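Local coordinates for protein archaeal actin homolog (Thermoplasma acidophilum, PDB 2FSJ) that polymerizes into bundles of helical filaments in a reaction that needs a nucleoside triphosphate and works best with ATP, at residues D27-G31 / V88-G93; D32-I36 / Q331-L336; G127-F133 / M168-G172; D196-R200 / G225-A229; R200-T206 / L218-I224. One frame throughout, in Å; residues are numbered along the deposited sequence.

Contact 1. Residues D27-G31 / V88-G93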
# COMPACT_ATOMS: atom_id res chain seq x y z
N ASP A 27 -4.30 -6.15 0.28
CA ASP A 27 -3.10 -5.39 0.66
C ASP A 27 -3.54 -4.15 1.40
O ASP A 27 -4.10 -3.24 0.82
CB ASP A 27 -2.28 -5.08 -0.61
CG ASP A 27 -1.02 -4.28 -0.36
OD1 ASP A 27 -0.69 -4.00 0.80
OD2 ASP A 27 -0.28 -3.89 -1.30
N VAL A 28 -3.37 -4.14 2.71
CA VAL A 28 -3.80 -3.00 3.54
C VAL A 28 -2.57 -2.09 3.73
O VAL A 28 -1.77 -2.25 4.69
CB VAL A 28 -4.40 -3.41 4.90
CG1 VAL A 28 -4.92 -2.20 5.68
CG2 VAL A 28 -5.50 -4.41 4.70
N GLY A 29 -2.47 -1.13 2.82
CA GLY A 29 -1.41 -0.16 2.86
C GLY A 29 -1.69 0.93 3.87
O GLY A 29 -2.85 1.20 4.25
N TYR A 30 -0.63 1.62 4.27
CA TYR A 30 -0.74 2.85 5.09
C TYR A 30 -1.67 3.84 4.38
O TYR A 30 -2.56 4.48 4.99
CB TYR A 30 0.65 3.52 5.35
CG TYR A 30 0.46 4.90 5.94
CD1 TYR A 30 0.13 5.06 7.29
CD2 TYR A 30 0.42 6.02 5.11
CE1 TYR A 30 -0.16 6.32 7.82
CE2 TYR A 30 0.13 7.31 5.65
CZ TYR A 30 -0.15 7.45 7.00
OH TYR A 30 -0.46 8.69 7.55
N GLY A 31 -1.50 3.94 3.06
CA GLY A 31 -2.23 4.89 2.25
C GLY A 31 -3.57 4.41 1.72
O GLY A 31 -4.60 5.11 1.85
N VAL A 88 -6.31 5.64 10.85
CA VAL A 88 -5.45 5.18 9.75
C VAL A 88 -4.46 4.18 10.30
O VAL A 88 -4.19 4.16 11.51
CB VAL A 88 -4.74 6.39 9.07
CG1 VAL A 88 -5.77 7.41 8.56
CG2 VAL A 88 -3.74 7.06 10.00
N PRO A 89 -3.93 3.30 9.45
CA PRO A 89 -2.99 2.31 9.93
C PRO A 89 -1.68 2.94 10.45
O PRO A 89 -1.32 4.04 10.05
CB PRO A 89 -2.68 1.51 8.66
CG PRO A 89 -3.90 1.69 7.86
CD PRO A 89 -4.12 3.18 8.00
N GLN A 90 -0.99 2.21 11.29
CA GLN A 90 0.35 2.61 11.75
C GLN A 90 1.43 2.38 10.70
O GLN A 90 2.48 3.04 10.72
CB GLN A 90 0.67 1.87 13.05
CG GLN A 90 -0.20 2.36 14.21
CD GLN A 90 0.29 3.68 14.75
OE1 GLN A 90 -0.30 4.73 14.46
NE2 GLN A 90 1.40 3.65 15.50
N GLY A 91 1.18 1.50 9.74
CA GLY A 91 2.12 1.29 8.64
C GLY A 91 1.49 0.30 7.65
O GLY A 91 0.33 -0.12 7.82
N ASP A 92 2.26 -0.11 6.66
CA ASP A 92 1.82 -1.17 5.71
C ASP A 92 1.75 -2.58 6.36
O ASP A 92 2.54 -2.94 7.25
CB ASP A 92 2.82 -1.29 4.54
CG ASP A 92 2.92 -0.05 3.67
OD1 ASP A 92 1.94 0.68 3.50
OD2 ASP A 92 3.98 0.23 3.06
N GLY A 93 0.81 -3.38 5.87
CA GLY A 93 0.71 -4.78 6.28
C GLY A 93 0.53 -5.05 7.77
O GLY A 93 1.03 -6.09 8.26
O HOH W 1 -1.72 -1.93 7.59

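Contact 2. Residues D32-I36 / Q331-L336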
# COMPACT_ATOMS: atom_id res chain seq x y z
N ASP A 32 -3.56 3.26 1.05
CA ASP A 32 -4.73 2.72 0.36
C ASP A 32 -4.81 1.24 0.62
O ASP A 32 -3.76 0.62 0.81
CB ASP A 32 -4.67 2.90 -1.16
CG ASP A 32 -4.77 4.36 -1.58
OD1 ASP A 32 -5.85 4.97 -1.42
OD2 ASP A 32 -3.77 4.99 -2.00
N THR A 33 -6.04 0.70 0.62
CA THR A 33 -6.31 -0.73 0.75
C THR A 33 -6.72 -1.20 -0.65
O THR A 33 -7.58 -0.59 -1.28
CB THR A 33 -7.44 -0.93 1.82
OG1 THR A 33 -6.91 -0.56 3.12
CG2 THR A 33 -7.93 -2.35 1.94
N LYS A 34 -6.09 -2.27 -1.11
CA LYS A 34 -6.33 -2.87 -2.40
C LYS A 34 -6.84 -4.27 -2.21
O LYS A 34 -6.33 -5.00 -1.35
CB LYS A 34 -4.98 -3.00 -3.13
CG LYS A 34 -4.43 -1.70 -3.73
CD LYS A 34 -3.82 -0.73 -2.77
CE LYS A 34 -2.62 -1.29 -2.08
NZ LYS A 34 -1.91 -0.28 -1.21
N VAL A 35 -7.77 -4.65 -3.07
CA VAL A 35 -8.37 -5.98 -3.11
C VAL A 35 -8.38 -6.50 -4.55
O VAL A 35 -8.74 -5.77 -5.51
CB VAL A 35 -9.87 -5.93 -2.54
CG1 VAL A 35 -10.38 -7.31 -2.20
CG2 VAL A 35 -9.98 -4.97 -1.40
N ILE A 36 -7.97 -7.76 -4.73
CA ILE A 36 -8.11 -8.46 -5.99
C ILE A 36 -9.19 -9.50 -5.75
O ILE A 36 -9.02 -10.45 -4.98
CB ILE A 36 -6.80 -9.17 -6.43
CG1 ILE A 36 -5.59 -8.22 -6.35
CG2 ILE A 36 -6.95 -9.75 -7.89
CD1 ILE A 36 -5.67 -7.00 -7.18
N GLN A 331 -0.04 0.29 -8.07
CA GLN A 331 -0.65 0.26 -6.76
C GLN A 331 -1.07 -1.14 -6.41
O GLN A 331 -1.29 -1.45 -5.27
CB GLN A 331 -1.85 1.23 -6.70
CG GLN A 331 -1.37 2.71 -6.79
CD GLN A 331 -1.72 3.64 -5.61
OE1 GLN A 331 -1.95 4.84 -5.84
NE2 GLN A 331 -1.69 3.14 -4.38
N PHE A 332 -1.16 -2.00 -7.41
CA PHE A 332 -1.71 -3.33 -7.23
C PHE A 332 -0.71 -4.46 -7.30
O PHE A 332 -1.09 -5.63 -7.07
CB PHE A 332 -2.77 -3.56 -8.31
CG PHE A 332 -4.05 -2.81 -8.05
CD1 PHE A 332 -4.96 -3.27 -7.11
CD2 PHE A 332 -4.35 -1.65 -8.77
CE1 PHE A 332 -6.14 -2.57 -6.87
CE2 PHE A 332 -5.56 -0.97 -8.55
CZ PHE A 332 -6.42 -1.43 -7.58
N ALA A 333 0.52 -4.17 -7.65
CA ALA A 333 1.45 -5.25 -8.00
C ALA A 333 1.62 -6.24 -6.86
O ALA A 333 1.63 -7.48 -7.08
CB ALA A 333 2.82 -4.68 -8.46
N ASN A 334 1.77 -5.75 -5.63
CA ASN A 334 1.90 -6.68 -4.48
C ASN A 334 0.65 -7.50 -4.31
O ASN A 334 0.72 -8.72 -4.13
CB ASN A 334 2.26 -5.94 -3.18
CG ASN A 334 3.75 -5.62 -3.06
OD1 ASN A 334 4.16 -4.47 -2.76
ND2 ASN A 334 4.57 -6.63 -3.22
N ALA A 335 -0.49 -6.83 -4.31
CA ALA A 335 -1.79 -7.53 -4.12
C ALA A 335 -2.01 -8.62 -5.15
O ALA A 335 -2.51 -9.70 -4.82
CB ALA A 335 -2.92 -6.58 -4.14
N LEU A 336 -1.62 -8.36 -6.39
CA LEU A 336 -1.75 -9.36 -7.47
C LEU A 336 -0.85 -10.57 -7.20
O LEU A 336 -1.28 -11.70 -7.33
CB LEU A 336 -1.37 -8.71 -8.80
CG LEU A 336 -2.43 -7.74 -9.33
CD1 LEU A 336 -1.80 -6.76 -10.30
CD2 LEU A 336 -3.67 -8.48 -10.00
O HOH W 2 -1.38 4.21 -1.64
O HOH W 3 -0.63 1.00 -3.32

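Contact 3. Residues G127-F133 / M168-G172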
# COMPACT_ATOMS: atom_id res chain seq x y z
N GLY A 127 0.24 -9.77 2.60
CA GLY A 127 1.66 -9.59 2.82
C GLY A 127 1.94 -8.48 3.80
O GLY A 127 1.03 -7.77 4.26
N THR A 128 3.22 -8.36 4.14
CA THR A 128 3.66 -7.41 5.15
C THR A 128 5.20 -7.21 4.95
O THR A 128 5.89 -8.10 4.41
CB THR A 128 3.25 -7.89 6.59
OG1 THR A 128 3.56 -6.89 7.60
CG2 THR A 128 4.02 -9.14 7.02
N PRO A 129 5.72 -6.06 5.35
CA PRO A 129 7.18 -5.79 5.20
C PRO A 129 8.07 -6.89 5.75
O PRO A 129 7.82 -7.45 6.82
CB PRO A 129 7.36 -4.46 5.96
CG PRO A 129 6.00 -3.79 5.75
CD PRO A 129 5.01 -4.86 5.88
N LEU A 130 9.18 -7.14 5.07
CA LEU A 130 10.05 -8.22 5.43
C LEU A 130 10.66 -8.12 6.85
O LEU A 130 10.79 -9.13 7.51
CB LEU A 130 11.19 -8.33 4.41
CG LEU A 130 12.20 -9.46 4.65
CD1 LEU A 130 11.55 -10.82 4.56
CD2 LEU A 130 13.37 -9.27 3.69
N GLY A 131 11.05 -6.91 7.27
CA GLY A 131 11.78 -6.68 8.51
C GLY A 131 11.13 -7.26 9.77
O GLY A 131 11.83 -7.75 10.68
N THR A 132 9.79 -7.25 9.80
CA THR A 132 9.04 -7.85 10.91
C THR A 132 8.06 -8.89 10.41
O THR A 132 7.00 -9.10 11.03
CB THR A 132 8.28 -6.80 11.70
OG1 THR A 132 7.44 -6.00 10.81
CG2 THR A 132 9.23 -5.82 12.35
N PHE A 133 8.42 -9.55 9.32
CA PHE A 133 7.55 -10.51 8.64
C PHE A 133 7.05 -11.63 9.54
O PHE A 133 5.84 -11.86 9.66
CB PHE A 133 8.27 -11.14 7.45
CG PHE A 133 7.41 -12.06 6.62
CD1 PHE A 133 6.48 -11.54 5.74
CD2 PHE A 133 7.55 -13.44 6.70
CE1 PHE A 133 5.66 -12.37 5.00
CE2 PHE A 133 6.79 -14.26 5.95
CZ PHE A 133 5.82 -13.71 5.07
N MET A 168 0.70 -15.57 3.27
CA MET A 168 1.45 -14.32 3.38
C MET A 168 2.75 -14.38 2.63
O MET A 168 3.46 -15.37 2.71
CB MET A 168 1.74 -14.04 4.85
CG MET A 168 0.50 -13.83 5.69
SD MET A 168 -0.34 -12.30 5.33
CE MET A 168 0.76 -11.01 6.14
N ARG A 169 3.11 -13.28 1.97
CA ARG A 169 4.44 -13.14 1.36
C ARG A 169 5.01 -11.79 1.75
O ARG A 169 4.21 -10.90 1.99
CB ARG A 169 4.32 -13.17 -0.15
CG ARG A 169 4.06 -14.53 -0.73
CD ARG A 169 5.18 -15.55 -0.50
NE ARG A 169 4.80 -16.83 -1.09
CZ ARG A 169 4.10 -17.78 -0.47
NH1 ARG A 169 3.70 -17.66 0.81
NH2 ARG A 169 3.83 -18.90 -1.14
N PRO A 170 6.34 -11.63 1.80
CA PRO A 170 6.95 -10.33 2.10
C PRO A 170 6.55 -9.28 1.10
O PRO A 170 6.47 -9.57 -0.10
CB PRO A 170 8.46 -10.62 2.05
CG PRO A 170 8.55 -12.04 2.44
CD PRO A 170 7.39 -12.65 1.67
N GLN A 171 6.27 -8.06 1.57
CA GLN A 171 6.01 -6.96 0.69
C GLN A 171 7.23 -6.80 -0.27
O GLN A 171 8.40 -6.94 0.14
CB GLN A 171 5.82 -5.68 1.51
CG GLN A 171 5.43 -4.47 0.70
CD GLN A 171 4.90 -3.33 1.59
OE1 GLN A 171 4.07 -3.58 2.49
NE2 GLN A 171 5.39 -2.13 1.38
N GLY A 172 6.95 -6.58 -1.54
CA GLY A 172 7.96 -6.62 -2.57
C GLY A 172 8.09 -7.96 -3.28
O GLY A 172 8.30 -8.01 -4.49
O HOH W 4 9.56 -5.95 2.38

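Contact 4. Residues D196-R200 / G225-A229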
# COMPACT_ATOMS: atom_id res chain seq x y z
N ASP A 196 9.69 0.53 -3.04
CA ASP A 196 8.26 0.87 -2.84
C ASP A 196 8.17 2.18 -2.06
O ASP A 196 8.38 2.19 -0.87
CB ASP A 196 7.65 -0.26 -2.06
CG ASP A 196 6.15 -0.20 -1.98
OD1 ASP A 196 5.54 0.85 -2.27
OD2 ASP A 196 5.51 -1.22 -1.61
N VAL A 197 7.88 3.27 -2.75
CA VAL A 197 7.87 4.58 -2.13
C VAL A 197 6.43 4.84 -1.68
O VAL A 197 5.53 5.02 -2.52
CB VAL A 197 8.30 5.74 -3.09
CG1 VAL A 197 8.37 7.03 -2.29
CG2 VAL A 197 9.67 5.49 -3.67
N GLY A 198 6.22 4.75 -0.39
CA GLY A 198 4.92 5.08 0.17
C GLY A 198 4.91 6.49 0.77
O GLY A 198 5.85 7.27 0.57
N SER A 199 3.84 6.79 1.50
CA SER A 199 3.68 8.09 2.14
C SER A 199 4.70 8.32 3.26
O SER A 199 5.35 9.36 3.34
CB SER A 199 2.25 8.24 2.68
OG SER A 199 1.98 9.60 2.98
N ARG A 200 4.87 7.33 4.12
CA ARG A 200 5.73 7.46 5.29
C ARG A 200 7.05 6.68 5.26
O ARG A 200 8.02 7.05 5.93
CB ARG A 200 4.91 7.06 6.53
CG ARG A 200 4.06 8.22 7.03
CD ARG A 200 3.11 7.82 8.13
NE ARG A 200 3.69 7.83 9.47
CZ ARG A 200 3.86 8.92 10.22
NH1 ARG A 200 3.54 10.13 9.77
NH2 ARG A 200 4.36 8.80 11.44
N GLY A 225 9.33 9.11 2.81
CA GLY A 225 8.41 8.86 1.72
C GLY A 225 7.77 10.16 1.20
O GLY A 225 8.20 11.25 1.57
N VAL A 226 6.70 10.03 0.44
CA VAL A 226 6.05 11.17 -0.18
C VAL A 226 5.55 12.18 0.87
O VAL A 226 5.47 13.32 0.57
CB VAL A 226 4.87 10.76 -1.08
CG1 VAL A 226 4.26 12.02 -1.77
CG2 VAL A 226 5.32 9.75 -2.15
N GLY A 227 5.20 11.74 2.07
CA GLY A 227 4.75 12.63 3.13
C GLY A 227 5.77 13.64 3.56
O GLY A 227 5.44 14.73 4.00
N ASP A 228 7.04 13.28 3.43
CA ASP A 228 8.13 14.22 3.71
C ASP A 228 8.18 15.33 2.68
O ASP A 228 8.42 16.48 3.03
CB ASP A 228 9.44 13.50 3.79
CG ASP A 228 9.45 12.45 4.92
OD1 ASP A 228 9.40 12.85 6.12
OD2 ASP A 228 9.42 11.22 4.71
N ALA A 229 7.90 15.00 1.42
CA ALA A 229 7.78 16.01 0.36
C ALA A 229 6.54 16.88 0.57
O ALA A 229 6.63 18.09 0.41
CB ALA A 229 7.78 15.37 -1.04

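Contact 5. Residues R200-T206 / L218-I224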
# COMPACT_ATOMS: atom_id res chain seq x y z
N ARG A 200 4.87 7.33 4.12
CA ARG A 200 5.73 7.46 5.29
C ARG A 200 7.05 6.68 5.26
O ARG A 200 8.02 7.05 5.93
CB ARG A 200 4.91 7.06 6.53
CG ARG A 200 4.06 8.22 7.03
CD ARG A 200 3.11 7.82 8.13
NE ARG A 200 3.69 7.83 9.47
CZ ARG A 200 3.86 8.92 10.22
NH1 ARG A 200 3.54 10.13 9.77
NH2 ARG A 200 4.36 8.80 11.44
N THR A 201 7.07 5.57 4.51
CA THR A 201 8.28 4.76 4.42
C THR A 201 8.56 4.38 2.98
O THR A 201 7.66 4.39 2.12
CB THR A 201 8.12 3.43 5.22
OG1 THR A 201 7.08 2.63 4.62
CG2 THR A 201 7.64 3.67 6.59
N THR A 202 9.82 4.03 2.76
CA THR A 202 10.26 3.41 1.53
C THR A 202 10.84 1.99 1.81
O THR A 202 11.86 1.83 2.47
CB THR A 202 11.28 4.33 0.80
OG1 THR A 202 10.64 5.57 0.44
CG2 THR A 202 11.73 3.67 -0.57
N ASP A 203 10.15 0.99 1.29
CA ASP A 203 10.45 -0.43 1.57
C ASP A 203 11.28 -0.90 0.38
O ASP A 203 10.82 -0.86 -0.80
CB ASP A 203 9.14 -1.17 1.66
CG ASP A 203 9.28 -2.55 2.23
OD1 ASP A 203 9.28 -2.64 3.49
OD2 ASP A 203 9.43 -3.58 1.50
N VAL A 204 12.47 -1.39 0.67
CA VAL A 204 13.39 -1.88 -0.35
C VAL A 204 13.56 -3.36 -0.12
O VAL A 204 14.06 -3.80 0.93
CB VAL A 204 14.72 -1.17 -0.29
CG1 VAL A 204 15.72 -1.73 -1.36
CG2 VAL A 204 14.50 0.38 -0.40
N LEU A 205 13.12 -4.13 -1.10
CA LEU A 205 13.25 -5.57 -1.06
C LEU A 205 14.17 -6.04 -2.19
O LEU A 205 13.88 -5.83 -3.39
CB LEU A 205 11.88 -6.23 -1.14
CG LEU A 205 12.14 -7.74 -1.05
CD1 LEU A 205 11.80 -8.37 0.27
CD2 LEU A 205 11.74 -8.51 -2.26
N THR A 206 15.30 -6.64 -1.79
CA THR A 206 16.25 -7.24 -2.74
C THR A 206 15.97 -8.73 -2.81
O THR A 206 15.86 -9.38 -1.79
CB THR A 206 17.68 -6.92 -2.30
OG1 THR A 206 17.89 -5.51 -2.42
CG2 THR A 206 18.74 -7.56 -3.25
N LEU A 218 20.19 -7.30 2.27
CA LEU A 218 20.13 -6.23 1.28
C LEU A 218 18.71 -5.66 1.20
O LEU A 218 18.39 -4.99 0.24
CB LEU A 218 20.56 -6.74 -0.11
CG LEU A 218 22.02 -7.22 -0.23
CD1 LEU A 218 22.34 -7.61 -1.65
CD2 LEU A 218 23.00 -6.20 0.29
N SER A 219 17.90 -5.93 2.23
CA SER A 219 16.50 -5.52 2.24
C SER A 219 16.30 -4.72 3.51
O SER A 219 16.85 -5.04 4.55
CB SER A 219 15.56 -6.75 2.19
OG SER A 219 15.79 -7.50 1.00
N PHE A 220 15.51 -3.67 3.45
CA PHE A 220 15.48 -2.69 4.55
C PHE A 220 14.36 -1.68 4.32
O PHE A 220 13.80 -1.63 3.22
CB PHE A 220 16.84 -1.95 4.66
CG PHE A 220 17.33 -1.36 3.35
CD1 PHE A 220 17.00 -0.07 2.96
CD2 PHE A 220 18.15 -2.10 2.51
CE1 PHE A 220 17.47 0.43 1.75
CE2 PHE A 220 18.60 -1.59 1.32
CZ PHE A 220 18.25 -0.36 0.93
N SER A 221 14.06 -0.87 5.33
CA SER A 221 12.93 0.08 5.30
C SER A 221 13.49 1.41 5.67
O SER A 221 14.13 1.52 6.72
CB SER A 221 11.85 -0.29 6.32
OG SER A 221 10.75 0.65 6.27
N LEU A 222 13.31 2.40 4.78
CA LEU A 222 13.81 3.75 5.01
C LEU A 222 12.65 4.58 5.56
O LEU A 222 11.54 4.52 5.05
CB LEU A 222 14.32 4.36 3.72
CG LEU A 222 15.47 3.64 3.00
CD1 LEU A 222 15.73 4.29 1.64
CD2 LEU A 222 16.71 3.60 3.88
N GLN A 223 12.88 5.35 6.60
CA GLN A 223 11.79 6.12 7.19
C GLN A 223 11.62 7.49 6.48
O GLN A 223 11.79 8.57 7.10
CB GLN A 223 11.98 6.24 8.71
CG GLN A 223 12.10 4.83 9.44
CD GLN A 223 10.84 3.97 9.32
OE1 GLN A 223 9.75 4.44 9.62
NE2 GLN A 223 11.00 2.68 8.87
N ILE A 224 11.30 7.42 5.19
CA ILE A 224 11.12 8.61 4.34
C ILE A 224 10.19 8.19 3.23
O ILE A 224 10.24 7.02 2.78
CB ILE A 224 12.50 9.16 3.82
CG1 ILE A 224 12.33 10.61 3.32
CG2 ILE A 224 13.10 8.30 2.72
CD1 ILE A 224 13.66 11.31 2.83
O HOH W 5 8.04 6.83 8.65
O HOH W 6 8.52 -0.71 5.48

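Contact 1. Residues D27-G31 / V88-G93
Gly29 and Asp92 pass with their CA atoms 4.4 Å apart, at the point where strand 22-28 gives way to a turn and meets the irregular chain 88-93. Just before it, Gly93 N donates to Val28 O at 3.1 Å. The same carbonyl receives one hydrogen of a bridging water, which gives its other to Gly91 O, so two acceptors that cannot bond each other are joined through a donor. Gly93 adopts a positive phi of 57°, which a residue without a side chain takes up easily.

The carboxylate of Asp92 holds the turn: OD1 accepts from Tyr30 N at 2.8 Å in a nearly straight bond of 178°, arriving almost along the C-O axis. This turn, which leads into strand 32-36, corresponds to the first phosphate loop of the actin fold, and Tyr30 and Gly31 are ATP-binding residues. With CG anti to the backbone N (chi1 169°), the Tyr30 ring swings out beside residues 88-91. Pro89 O lies near the ring plane at its edge, 3.3 Å from Tyr30 CD1, where a carbonyl oxygen meets aromatic hydrogens rather than the pi cloud. Val88 CG2 approaches Tyr30 CE1 obliquely at 4.3 Å. Pro89, rigid and compact, packs its ring CD 3.6 Å from Tyr30 O. Beyond the two segments, the tyrosine ring touches Ser199 and Arg200, while Asp92 OD2 is bonded by Gln171 NE2.

Contact 2. Residues D32-I36 / Q331-L336
Lys34 NZ is gripped from several sides: it donates to Asp32 O at 2.9 Å, to a bound glycerol, and to a water 2.8 Å away that links it to Gln331. The donor sits above the plane of the Asp32 carbonyl, not on a lone pair. The shared water gives a hydrogen to Gln331 O and accepts from Gln331 NE2. A second water accepts from that amide nitrogen and donates to Asp32 OD2; the two side chains do not bond directly, Asp32 OD2 and Gln331 NE2 being 3.7 Å apart with their planes turned 67° against each other.

Bends at chi2 and chi3 of Lys34 (76° and 62°) fold its methylenes against the other segment, with CE 3.5 Å from Gln331 O and CG 3.7 Å from Phe332 CE1. The long aliphatic stem can thus pack on an aromatic while its ammonium stays among oxygens. A methionine here would probably leave the Asp32 carbonyl and the shared water without their charged donor. Further along the strand, Ile36 fills the apolar end: its CD1 lies 3.8 Å from Phe332 CD1 and also meets Leu336 CD2, while CG1 rests 3.8 Å from Ala335 CB, a methyl small enough to let helix 333-343 come close to the strand.

Asp32, Thr33, Lys34 and Gln331 all bind ATP, and the arrangement is that of the actin fold, in which the C-terminal part of the chain returns to the N-terminal domain beside the nucleotide site.

Contact 3. Residues G127-F133 / M168-G172
A chi1 of -175° carries the Phe133 ring away from its own nitrogen and onto Pro170. Pro170 CG sits over one face, 4.0 Å from the ring centroid, in a CH-pi contact displaced toward the rim, while Phe133 CE1 reaches to 3.4 Å from Pro170 N. Leu130 adds a methyl to the same proline, its CD1 being 3.9 Å from Pro170 CG.

Met168 suits its place by being flexible. Three successive turns near -70° curl the chain back so that CE lies 3.6 Å from Gly127 C, and the same methyl touches Thr128 CG2 at 3.9 Å. At these backbone angles a beta carbon on Gly127 would run into Arg169 O, which suits a glycine. Thr128 places its OG1 anti to its nitrogen and directs it to Gly93 O, which leaves the methyl to face the methionine. Gln171 stretches out beyond CG; its OE1 lies 3.7 Å from Pro129 CD, and its NE2 also makes a weak hydrogen bond to Asp196 OD2 in the other half of the protein.

The backbones join strands 120-128 and 158-170, parallel neighbours in the N-terminal sheet. Gln171 N donates to Thr128 O at 2.9 Å, from well above the carbonyl plane, while the bond from Thr128 N to Arg169 O is long and weak. Farther on, a water takes the hydrogen of Leu130 N and donates to Gln171 O.

With one sound backbone bond and one weak one between the chains, and the Pro170 ring packed against both Leu130 CD1 and the face of Phe133, the join probably rests on polar and apolar contacts together.

Contact 4. Residues D196-R200 / G225-A229
Val197 sets CG1 anti to its backbone N (chi1 -175°) and Val226 sets CG2 anti to its carbonyl carbon, which brings the two methyls to 4.1 Å with the side chains crossing at about a right angle. These beta-branched residues close the apolar side of the contact, while the rest is made by backbone.

Gly198 O accepts from Val226 N at 2.9 Å, and Ser199 O accepts from Gly227 N at 2.7 Å, each donor lying in the plane of its carbonyl. Two N-H groups in the first turn of helix 226-241, which have no helical acceptor before them, are therefore satisfied by the turn between strands 191-197 and 202-208. That turn has the position of the second phosphate loop of the actin fold, and Ser199 binds ATP. Glycines permit the close approach: a beta carbon on Gly225 would run into Gly198 O, and one on Gly227 into Ser199 O. Gly225 CA comes to 3.2 Å from Gly198 O in a CA-H...O contact. Gly225 N donates to Asp228 OD2 at 2.8 Å through the anti lone pair, which ties the residue leading into the helix to its first turn. Outside the two segments, Val197 touches Phe314 and Val226 touches Leu254.

Contact 5. Residues R200-T206 / L218-I224
Thr202 and Leu222 exchange a pair of backbone hydrogen bonds, with Thr202 N to Leu222 O at 2.9 Å and Leu222 N to Thr202 O at 2.8 Å; Val204 and Phe220 form the next such pair. The strands run antiparallel at 158°, and Asp203 faces Ser221 as the non-hydrogen-bonded pair between, a water joining Asp203 OD1 to Ser221 OG.

Phe220 takes the crowded position between its backbone N and carbonyl carbon (chi1 51°), which lays the ring alongside Val204. The valine CB lies over one face, 3.9 Å from the Phe220 ring centroid, in a CH-pi contact, and a branched aliphatic covers such a face well.

Threonine hydroxyls add bonds on either side of these pairs. Thr202 OG1 donates to Ile224 O at 2.8 Å, where the inverse gamma turn centred on Gln223 takes the chain out of the strand. In the other direction, Thr206 OG1 donates to Leu218 O at 2.8 Å, and Thr206 N to Ser219 OG at 3.0 Å. A valine in place of Thr206 would probably keep the packing on Leu218 CB but leave the Leu218 carbonyl without a donor, freeing the chain there to shift. Ser219 OG is itself positioned by a bond with Val215 O, and backbone pairing resumes between Thr206 and Val215.

The hairpin forms one edge of the C-terminal sheet: strand 213-222 is outermost, strand 202-208 pairs next with strand 191-197, and helix 268-290 packs on Phe220, Leu222 and Ile224.

How the contacts relate
From the N terminus, strand 22-28 opens contact 1, which closes on the loop 88-93. Contact 2 starts inside that span, at 32-36, and ends only at 331-336, so the two cross; its long loop encloses contacts 3, 4 and 5. Contact 3 follows contact 1 in series and joins two more strands of the N-terminal sheet. Contact 4 joins the turn after strand 191-197 to the start of helix 226-241, and the hairpin of contact 5, which shares Arg200 with it, lies between. Tyr30 ties contact 1 to contact 4, while Pro129 and Leu130 of contact 3 meet Asp203 and Ser219 of contact 5, tying the two halves together.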